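Local coordinates for 16S rRNA (guanine(1405)-N(7))-methyltransferase (Klebsiella pneumoniae, PDB 6PI9), which probably transfers a methyl group from S-adenosyl-L-methionine to N7 of guanosine 1405 in 16S rRNA, which confers resistance to aminoglycosides, at residues L138-H143 / R164-L169; S170-E175 / T194-E199. All blocks are in the same frame, centred on the assembly; numbering follows the deposited sequence.

Overall arrangement
Coming from the N-terminal helices, the chain runs through strand 117-120 and helix 125-131 into strand 137-141. Contact 1 closes the crossover that follows, in which helix 144-157 leads to strand 162-165, the outermost strand at this end of the sheet. Contact 2 opens directly after it, so the two are in series and neither encloses the other. It closes the excursion from loop 170-175 through strand 179-183 and helix 186-192 to helix 196-203. Their centres lie about 12 Å apart, joined by carboxylates of loop 170-175 that pair with Arg164. Together they tie the sheet edge and cofactor site to a neighbouring helix.

Contact 1. Residues L138-H143 / R164-L169; sequences LGMDIH and RACDLL. With SAH (S-adenosyl-L-homocysteine), chain B.
The guanidinium of Arg164 carries Met140 SD over one face, 3.7 Å from NH2, with Leu138 CD2 at its edge. Met140 and Arg164 run side by side from neighbouring parallel strands, and Glu171 and Glu175 salt-bridge NH2 from outside the two segments. The adenine of S-adenosyl-L-homocysteine is the other flat group. Ile142 covers one face, its CG1 3.7 Å from C4, while Leu168 CD1 lies on the opposite face, 3.8 Å from C2. At the rim, Leu168 N donates almost straight to N1 (169°). The amino N6 donates to Asp167 OD1 over 3.0 Å. The same oxygen accepts from Leu169 N in an Asx turn, while Thr26 and Arg29 hold Asp167 OD2.

The strands are joined by Arg164 N to Gly139 O and Asp141 N to Arg164 O, and Cys166 N to Asp141 O (2.8 Å) carries the pairing one residue past the edge strand. Packing is tight where Met140 CB meets Cys166 CB at 3.4 Å. Asp141 ends its strand with CG anti to the backbone N (chi1 -156°), which turns the carboxylate to the ribose: O3' donates to OD2 over 2.7 Å, while O2' lies doubtfully close to OD1. His143 N and Gly123 N also donate to this carboxylate. An acidic residue at the strand end binding the ribose, with adenine recognised from the next loop, is characteristic of Rossmann-like methyltransferases, and S-adenosyl-L-methionine is probably held alike.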
ATOM      1  N   LEU A 138     -15.150   9.319  18.553  1.00 37.55           N
ATOM      2  CA  LEU A 138     -13.943   9.015  19.323  1.00 38.01           C
ATOM      3  C   LEU A 138     -13.120   8.186  18.378  1.00 37.73           C
ATOM      4  O   LEU A 138     -13.488   7.039  18.104  1.00 37.97           O
ATOM      5  CB  LEU A 138     -14.229   8.212  20.583  1.00 39.66           C
ATOM      6  CG  LEU A 138     -12.906   7.888  21.295  1.00 43.89           C
ATOM      7  CD1 LEU A 138     -12.296   9.200  21.725  1.00 41.87           C
ATOM      8  CD2 LEU A 138     -13.113   6.936  22.477  1.00 44.63           C
ATOM      9  N   GLY A 139     -12.051   8.761  17.844  1.00 36.78           N
ATOM     10  CA  GLY A 139     -11.173   7.975  17.003  1.00 33.79           C
ATOM     11  C   GLY A 139     -10.174   7.188  17.814  1.00 36.13           C
ATOM     12  O   GLY A 139      -9.814   7.517  18.951  1.00 37.13           O
ATOM     13  N   MET A 140      -9.670   6.113  17.210  1.00 34.65           N
ATOM     14  CA  MET A 140      -8.581   5.451  17.910  1.00 37.71           C
ATOM     15  C   MET A 140      -7.676   4.807  16.889  1.00 34.99           C
ATOM     16  O   MET A 140      -8.137   4.349  15.840  1.00 32.34           O
ATOM     17  CB  MET A 140      -9.087   4.452  18.941  1.00 50.44           C
ATOM     18  CG  MET A 140     -10.030   3.405  18.485  1.00 52.07           C
ATOM     19  SD  MET A 140     -11.066   2.864  19.953  1.00 58.42           S
ATOM     20  CE  MET A 140     -12.147   4.255  20.218  1.00 67.91           C
ATOM     21  N   ASP A 141      -6.383   4.767  17.204  1.00 36.18           N
ATOM     22  CA  ASP A 141      -5.439   4.274  16.202  1.00 32.88           C
ATOM     23  C   ASP A 141      -4.111   3.999  16.913  1.00 32.04           C
ATOM     24  O   ASP A 141      -3.880   4.442  18.042  1.00 30.75           O
ATOM     25  CB  ASP A 141      -5.293   5.314  15.086  1.00 34.47           C
ATOM     26  CG  ASP A 141      -4.832   4.700  13.751  1.00 40.19           C
ATOM     27  OD1 ASP A 141      -3.790   4.055  13.726  1.00 35.15           O
ATOM     28  OD2 ASP A 141      -5.577   4.833  12.757  1.00 40.10           O
ATOM     29  N   ILE A 142      -3.225   3.267  16.228  1.00 30.99           N
ATOM     30  CA  ILE A 142      -1.869   3.077  16.751  1.00 33.36           C
ATOM     31  C   ILE A 142      -0.937   4.185  16.311  1.00 35.69           C
ATOM     32  O   ILE A 142       0.207   4.274  16.798  1.00 41.81           O
ATOM     33  CB  ILE A 142      -1.272   1.764  16.251  1.00 35.30           C
ATOM     34  CG1 ILE A 142      -1.452   1.639  14.756  1.00 35.50           C
ATOM     35  CG2 ILE A 142      -1.825   0.609  17.021  1.00 37.33           C
ATOM     36  CD1 ILE A 142      -0.551   0.431  14.262  1.00 35.03           C
ATOM     37  N   HIS A 143      -1.364   4.979  15.332  1.00 37.08           N
ATOM     38  CA  HIS A 143      -0.617   6.099  14.777  1.00 39.17           C
ATOM     39  C   HIS A 143      -0.880   7.328  15.623  1.00 37.91           C
ATOM     40  O   HIS A 143      -1.910   7.991  15.489  1.00 37.04           O
ATOM     41  CB  HIS A 143      -1.029   6.332  13.321  1.00 47.12           C
ATOM     42  CG  HIS A 143      -0.005   7.112  12.565  1.00 48.04           C
ATOM     43  ND1 HIS A 143       0.548   8.273  13.061  1.00 53.05           N
ATOM     44  CD2 HIS A 143       0.599   6.882  11.378  1.00 50.90           C
ATOM     45  CE1 HIS A 143       1.457   8.729  12.214  1.00 55.13           C
ATOM     46  NE2 HIS A 143       1.499   7.910  11.176  1.00 55.54           N
ATOM     47  N   ARG A 164      -7.686   8.710  20.627  1.00 36.33           N
ATOM     48  CA  ARG A 164      -6.761   8.180  21.611  1.00 41.67           C
ATOM     49  C   ARG A 164      -6.017   6.995  21.020  1.00 39.23           C
ATOM     50  O   ARG A 164      -6.444   6.376  20.046  1.00 37.69           O
ATOM     51  CB  ARG A 164      -7.500   7.731  22.868  1.00 40.86           C
ATOM     52  CG  ARG A 164      -8.517   6.632  22.493  1.00 40.70           C
ATOM     53  CD  ARG A 164      -8.634   5.720  23.638  1.00 48.03           C
ATOM     54  NE  ARG A 164      -9.609   4.636  23.558  1.00 46.14           N
ATOM     55  CZ  ARG A 164      -9.303   3.346  23.498  1.00 45.25           C
ATOM     56  NH1 ARG A 164      -8.020   2.936  23.465  1.00 43.27           N
ATOM     57  NH2 ARG A 164     -10.289   2.461  23.523  1.00 44.88           N
ATOM     58  N   ALA A 165      -4.878   6.693  21.624  1.00 34.62           N
ATOM     59  CA  ALA A 165      -4.125   5.495  21.224  1.00 33.67           C
ATOM     60  C   ALA A 165      -4.930   4.208  21.407  1.00 33.70           C
ATOM     61  O   ALA A 165      -5.481   3.956  22.481  1.00 33.72           O
ATOM     62  CB  ALA A 165      -2.876   5.428  22.090  1.00 32.81           C
ATOM     63  N   CYS A 166      -4.837   3.293  20.441  1.00 33.55           N
ATOM     64  CA  CYS A 166      -5.494   2.001  20.641  1.00 35.79           C
ATOM     65  C   CYS A 166      -4.883   0.971  19.710  1.00 35.10           C
ATOM     66  O   CYS A 166      -4.905   1.204  18.498  1.00 36.38           O
ATOM     67  CB  CYS A 166      -6.984   2.122  20.267  1.00 39.07           C
ATOM     68  SG  CYS A 166      -7.824   0.528  20.314  1.00 41.35           S
ATOM     69  N   ASP A 167      -4.421  -0.162  20.235  1.00 33.06           N
ATOM     70  CA  ASP A 167      -3.982  -1.276  19.374  1.00 34.86           C
ATOM     71  C   ASP A 167      -5.092  -2.323  19.422  1.00 28.65           C
ATOM     72  O   ASP A 167      -5.262  -3.001  20.440  1.00 34.18           O
ATOM     73  CB  ASP A 167      -2.614  -1.855  19.800  1.00 34.27           C
ATOM     74  CG  ASP A 167      -2.093  -2.914  18.795  1.00 40.83           C
ATOM     75  OD1 ASP A 167      -2.920  -3.547  18.094  1.00 35.26           O
ATOM     76  OD2 ASP A 167      -0.871  -3.172  18.764  1.00 42.27           O
ATOM     77  N   LEU A 168      -5.803  -2.469  18.308  1.00 29.82           N
ATOM     78  CA  LEU A 168      -6.956  -3.360  18.176  1.00 35.12           C
ATOM     79  C   LEU A 168      -6.602  -4.852  18.193  1.00 39.32           C
ATOM     80  O   LEU A 168      -7.514  -5.700  18.165  1.00 34.32           O
ATOM     81  CB  LEU A 168      -7.701  -3.004  16.911  1.00 32.39           C
ATOM     82  CG  LEU A 168      -8.389  -1.620  17.000  1.00 35.44           C
ATOM     83  CD1 LEU A 168      -8.856  -1.279  15.609  1.00 33.69           C
ATOM     84  CD2 LEU A 168      -9.615  -1.609  17.940  1.00 32.68           C
ATOM     85  N   LEU A 169      -5.321  -5.223  18.248  1.00 31.75           N
ATOM     86  CA  LEU A 169      -4.964  -6.606  18.482  1.00 35.45           C
ATOM     87  C   LEU A 169      -4.890  -6.919  19.960  1.00 43.44           C
ATOM     88  O   LEU A 169      -4.951  -8.097  20.368  1.00 45.64           O
ATOM     89  CB  LEU A 169      -3.596  -6.926  17.837  1.00 39.84           C
ATOM     90  CG  LEU A 169      -3.663  -7.581  16.433  1.00 45.83           C
ATOM     91  CD1 LEU A 169      -4.273  -8.885  16.588  1.00 52.15           C
ATOM     92  CD2 LEU A 169      -4.535  -6.901  15.461  1.00 41.18           C
TER
HETATM   93  N   SAH B 301     -10.366   4.011   8.855  1.00 31.10           N
HETATM   94  CA  SAH B 301      -9.509   5.062   8.261  1.00 37.56           C
HETATM   95  CB  SAH B 301      -8.089   4.557   8.077  1.00 32.30           C
HETATM   96  CG  SAH B 301      -7.902   3.227   7.292  1.00 33.14           C
HETATM   97  SD  SAH B 301      -6.112   2.927   6.918  1.00 39.99           S
HETATM   98  C   SAH B 301     -10.073   5.528   6.905  1.00 42.37           C
HETATM   99  O   SAH B 301     -10.798   4.720   6.287  1.00 39.26           O
HETATM  100  OXT SAH B 301      -9.786   6.639   6.417  1.00 39.30           O
HETATM  101  C5' SAH B 301      -5.788   1.632   8.191  1.00 39.29           C
HETATM  102  C4' SAH B 301      -5.526   2.213   9.612  1.00 38.86           C
HETATM  103  O4' SAH B 301      -5.494   1.137  10.576  1.00 37.65           O
HETATM  104  C3' SAH B 301      -4.233   3.051   9.830  1.00 40.94           C
HETATM  105  O3' SAH B 301      -4.559   4.358  10.345  1.00 41.88           O
HETATM  106  C2' SAH B 301      -3.426   2.276  10.869  1.00 38.14           C
HETATM  107  O2' SAH B 301      -2.778   3.191  11.756  1.00 39.56           O
HETATM  108  C1' SAH B 301      -4.555   1.529  11.594  1.00 34.99           C
HETATM  109  N9  SAH B 301      -4.151   0.276  12.202  1.00 32.75           N
HETATM  110  C8  SAH B 301      -3.501  -0.768  11.595  1.00 35.06           C
HETATM  111  N7  SAH B 301      -3.432  -1.796  12.494  1.00 34.29           N
HETATM  112  C5  SAH B 301      -3.983  -1.362  13.673  1.00 32.95           C
HETATM  113  C6  SAH B 301      -4.141  -1.928  14.917  1.00 34.53           C
HETATM  114  N6  SAH B 301      -3.667  -3.119  15.222  1.00 31.44           N
HETATM  115  N1  SAH B 301      -4.840  -1.214  15.876  1.00 30.01           N
HETATM  116  C2  SAH B 301      -5.275   0.046  15.642  1.00 30.24           C
HETATM  117  N3  SAH B 301      -5.116   0.641  14.418  1.00 33.28           N
HETATM  118  C4  SAH B 301      -4.470  -0.094  13.469  1.00 30.83           C

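Contact 2. Residues S170-E175 / T194-E199; sequences SEIPAE and TGRAAE
Arg196 and Glu199, one turn apart on the helix, both meet Ile172, whose side chain projects from loop 170-175. Segment 194-199 begins at the subunit interface, where Thr194 OG1 is hydrogen-bonded to Arg221 N of the second subunit. Gly195 follows as the N-cap residue of helix 196-203, with a positive phi of 90° that suits glycine. Both carboxylate oxygens of Glu190 are used at this helix start, one by Gly195 N and the other by Ala197 N.

Arg196 makes the main contact. Its CG is anti to the backbone N (chi1 -173°) and the chain bends at chi2, after which it runs straight out to the loop. Ile172 crosses it at a slant: CD1 lies over one face of the guanidinium, and CG1 comes to 3.4 Å from NH2. At the edge of the same group stands the backbone of Glu171, with its O 3.4 Å from NH2. Arg196 NE donates to Leu168 O, so the arginine holds the backbone of a residue that binds the cofactor product.

Glu199 closes the turn through the bond from its N to Gly195 O. Its side chain crosses Ile172 at about a right angle, CG 3.8 Å from CD1, and its OE2 forms a salt bridge with Arg196 NH1, 3.2 Å long and weak as a hydrogen bond.

This is a surface contact in which the loop after an edge strand of a Rossmann-like methyltransferase sheet packs on the first turn of a helix, next to Leu168, which binds the adenine.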
ATOM      1  N   SER A 170      -4.701  -5.913  20.796  1.00 40.55           N
ATOM      2  CA  SER A 170      -4.641  -6.232  22.199  1.00 43.93           C
ATOM      3  C   SER A 170      -5.762  -5.593  22.992  1.00 44.01           C
ATOM      4  O   SER A 170      -5.853  -5.832  24.206  1.00 43.79           O
ATOM      5  CB  SER A 170      -3.254  -5.872  22.765  1.00 49.53           C
ATOM      6  OG  SER A 170      -2.794  -4.674  22.209  1.00 50.12           O
ATOM      7  N   GLU A 171      -6.665  -4.856  22.336  1.00 41.95           N
ATOM      8  CA  GLU A 171      -7.769  -4.230  23.059  1.00 45.56           C
ATOM      9  C   GLU A 171      -9.033  -4.348  22.216  1.00 43.52           C
ATOM     10  O   GLU A 171      -8.989  -4.066  21.024  1.00 38.42           O
ATOM     11  CB  GLU A 171      -7.448  -2.748  23.339  1.00 47.72           C
ATOM     12  CG  GLU A 171      -8.562  -1.999  24.026  1.00 57.18           C
ATOM     13  CD  GLU A 171      -8.368  -0.466  24.103  1.00 59.29           C
ATOM     14  OE1 GLU A 171      -7.272   0.089  23.827  1.00 54.43           O
ATOM     15  OE2 GLU A 171      -9.346   0.187  24.489  1.00 57.52           O
ATOM     16  N   ILE A 172     -10.137  -4.749  22.820  1.00 40.31           N
ATOM     17  CA  ILE A 172     -11.457  -4.618  22.183  1.00 45.20           C
ATOM     18  C   ILE A 172     -12.098  -3.403  22.796  1.00 48.17           C
ATOM     19  O   ILE A 172     -12.308  -3.379  24.038  1.00 43.22           O
ATOM     20  CB  ILE A 172     -12.284  -5.897  22.378  1.00 53.76           C
ATOM     21  CG1 ILE A 172     -11.808  -6.943  21.356  1.00 57.22           C
ATOM     22  CG2 ILE A 172     -13.769  -5.616  22.186  1.00 57.55           C
ATOM     23  CD1 ILE A 172     -12.616  -8.215  21.379  1.00 64.83           C
ATOM     24  N   PRO A 173     -12.275  -2.291  22.066  1.00 42.52           N
ATOM     25  CA  PRO A 173     -12.750  -1.043  22.682  1.00 42.56           C
ATOM     26  C   PRO A 173     -14.009  -1.270  23.479  1.00 47.59           C
ATOM     27  O   PRO A 173     -14.965  -1.896  22.988  1.00 48.21           O
ATOM     28  CB  PRO A 173     -13.014  -0.122  21.497  1.00 40.51           C
ATOM     29  CG  PRO A 173     -11.993  -0.635  20.418  1.00 43.05           C
ATOM     30  CD  PRO A 173     -11.917  -2.121  20.631  1.00 42.77           C
ATOM     31  N   ALA A 174     -14.009  -0.746  24.714  1.00 47.75           N
ATOM     32  CA  ALA A 174     -15.102  -0.949  25.655  1.00 45.66           C
ATOM     33  C   ALA A 174     -16.105   0.208  25.678  1.00 48.55           C
ATOM     34  O   ALA A 174     -17.083   0.148  26.434  1.00 50.04           O
ATOM     35  CB  ALA A 174     -14.536  -1.182  27.057  1.00 50.41           C
ATOM     36  N   GLU A 175     -15.909   1.238  24.858  1.00 45.28           N
ATOM     37  CA  GLU A 175     -16.784   2.397  24.899  1.00 51.43           C
ATOM     38  C   GLU A 175     -18.183   2.028  24.417  1.00 57.18           C
ATOM     39  O   GLU A 175     -18.362   1.106  23.606  1.00 59.47           O
ATOM     40  CB  GLU A 175     -16.215   3.530  24.043  1.00 49.15           C
ATOM     41  CG  GLU A 175     -14.928   4.115  24.638  1.00 51.58           C
ATOM     42  CD  GLU A 175     -13.663   3.437  24.118  1.00 50.69           C
ATOM     43  OE1 GLU A 175     -12.566   4.002  24.335  1.00 49.73           O
ATOM     44  OE2 GLU A 175     -13.769   2.356  23.481  1.00 48.22           O
ATOM     45  N   THR A 194      -5.460 -14.170  12.748  1.00 42.24           N
ATOM     46  CA  THR A 194      -6.641 -14.891  12.253  1.00 42.84           C
ATOM     47  C   THR A 194      -7.735 -14.923  13.301  1.00 37.19           C
ATOM     48  O   THR A 194      -7.477 -15.194  14.466  1.00 37.64           O
ATOM     49  CB  THR A 194      -6.261 -16.332  11.865  1.00 48.31           C
ATOM     50  OG1 THR A 194      -5.328 -16.264  10.784  1.00 46.22           O
ATOM     51  CG2 THR A 194      -7.519 -17.138  11.379  1.00 43.57           C
ATOM     52  N   GLY A 195      -8.954 -14.632  12.884  1.00 38.27           N
ATOM     53  CA  GLY A 195     -10.082 -14.620  13.782  1.00 42.44           C
ATOM     54  C   GLY A 195     -10.356 -13.281  14.436  1.00 42.17           C
ATOM     55  O   GLY A 195     -11.405 -13.133  15.096  1.00 37.59           O
ATOM     56  N   ARG A 196      -9.449 -12.300  14.273  1.00 33.07           N
ATOM     57  CA  ARG A 196      -9.550 -11.084  15.069  1.00 34.50           C
ATOM     58  C   ARG A 196     -10.684 -10.200  14.571  1.00 30.52           C
ATOM     59  O   ARG A 196     -11.351  -9.530  15.379  1.00 31.43           O
ATOM     60  CB  ARG A 196      -8.212 -10.321  15.042  1.00 33.40           C
ATOM     61  CG  ARG A 196      -8.166  -9.095  16.002  1.00 31.89           C
ATOM     62  CD  ARG A 196      -8.376  -9.557  17.447  1.00 35.12           C
ATOM     63  NE  ARG A 196      -8.385  -8.425  18.368  1.00 36.19           N
ATOM     64  CZ  ARG A 196      -8.556  -8.525  19.678  1.00 42.78           C
ATOM     65  NH1 ARG A 196      -8.756  -9.707  20.254  1.00 44.30           N
ATOM     66  NH2 ARG A 196      -8.540  -7.432  20.425  1.00 43.13           N
ATOM     67  N   ALA A 197     -10.943 -10.206  13.260  1.00 30.68           N
ATOM     68  CA  ALA A 197     -12.082  -9.441  12.740  1.00 28.38           C
ATOM     69  C   ALA A 197     -13.387  -9.908  13.364  1.00 33.19           C
ATOM     70  O   ALA A 197     -14.193  -9.095  13.853  1.00 34.61           O
ATOM     71  CB  ALA A 197     -12.138  -9.580  11.213  1.00 26.29           C
ATOM     72  N   ALA A 198     -13.632 -11.220  13.345  1.00 33.46           N
ATOM     73  CA  ALA A 198     -14.884 -11.717  13.913  1.00 37.68           C
ATOM     74  C   ALA A 198     -14.954 -11.458  15.414  1.00 38.36           C
ATOM     75  O   ALA A 198     -16.046 -11.241  15.971  1.00 39.93           O
ATOM     76  CB  ALA A 198     -15.015 -13.223  13.607  1.00 35.72           C
ATOM     77  N   GLU A 199     -13.812 -11.508  16.103  1.00 35.05           N
ATOM     78  CA  GLU A 199     -13.847 -11.299  17.552  1.00 40.16           C
ATOM     79  C   GLU A 199     -14.179  -9.837  17.860  1.00 42.88           C
ATOM     80  O   GLU A 199     -14.962  -9.542  18.766  1.00 41.80           O
ATOM     81  CB  GLU A 199     -12.501 -11.696  18.135  1.00 42.78           C
ATOM     82  CG  GLU A 199     -12.410 -11.589  19.599  1.00 55.71           C
ATOM     83  CD  GLU A 199     -11.103 -12.177  20.112  1.00 69.75           C
ATOM     84  OE1 GLU A 199     -11.045 -12.398  21.352  1.00 77.58           O
ATOM     85  OE2 GLU A 199     -10.144 -12.410  19.280  1.00 64.32           O
TER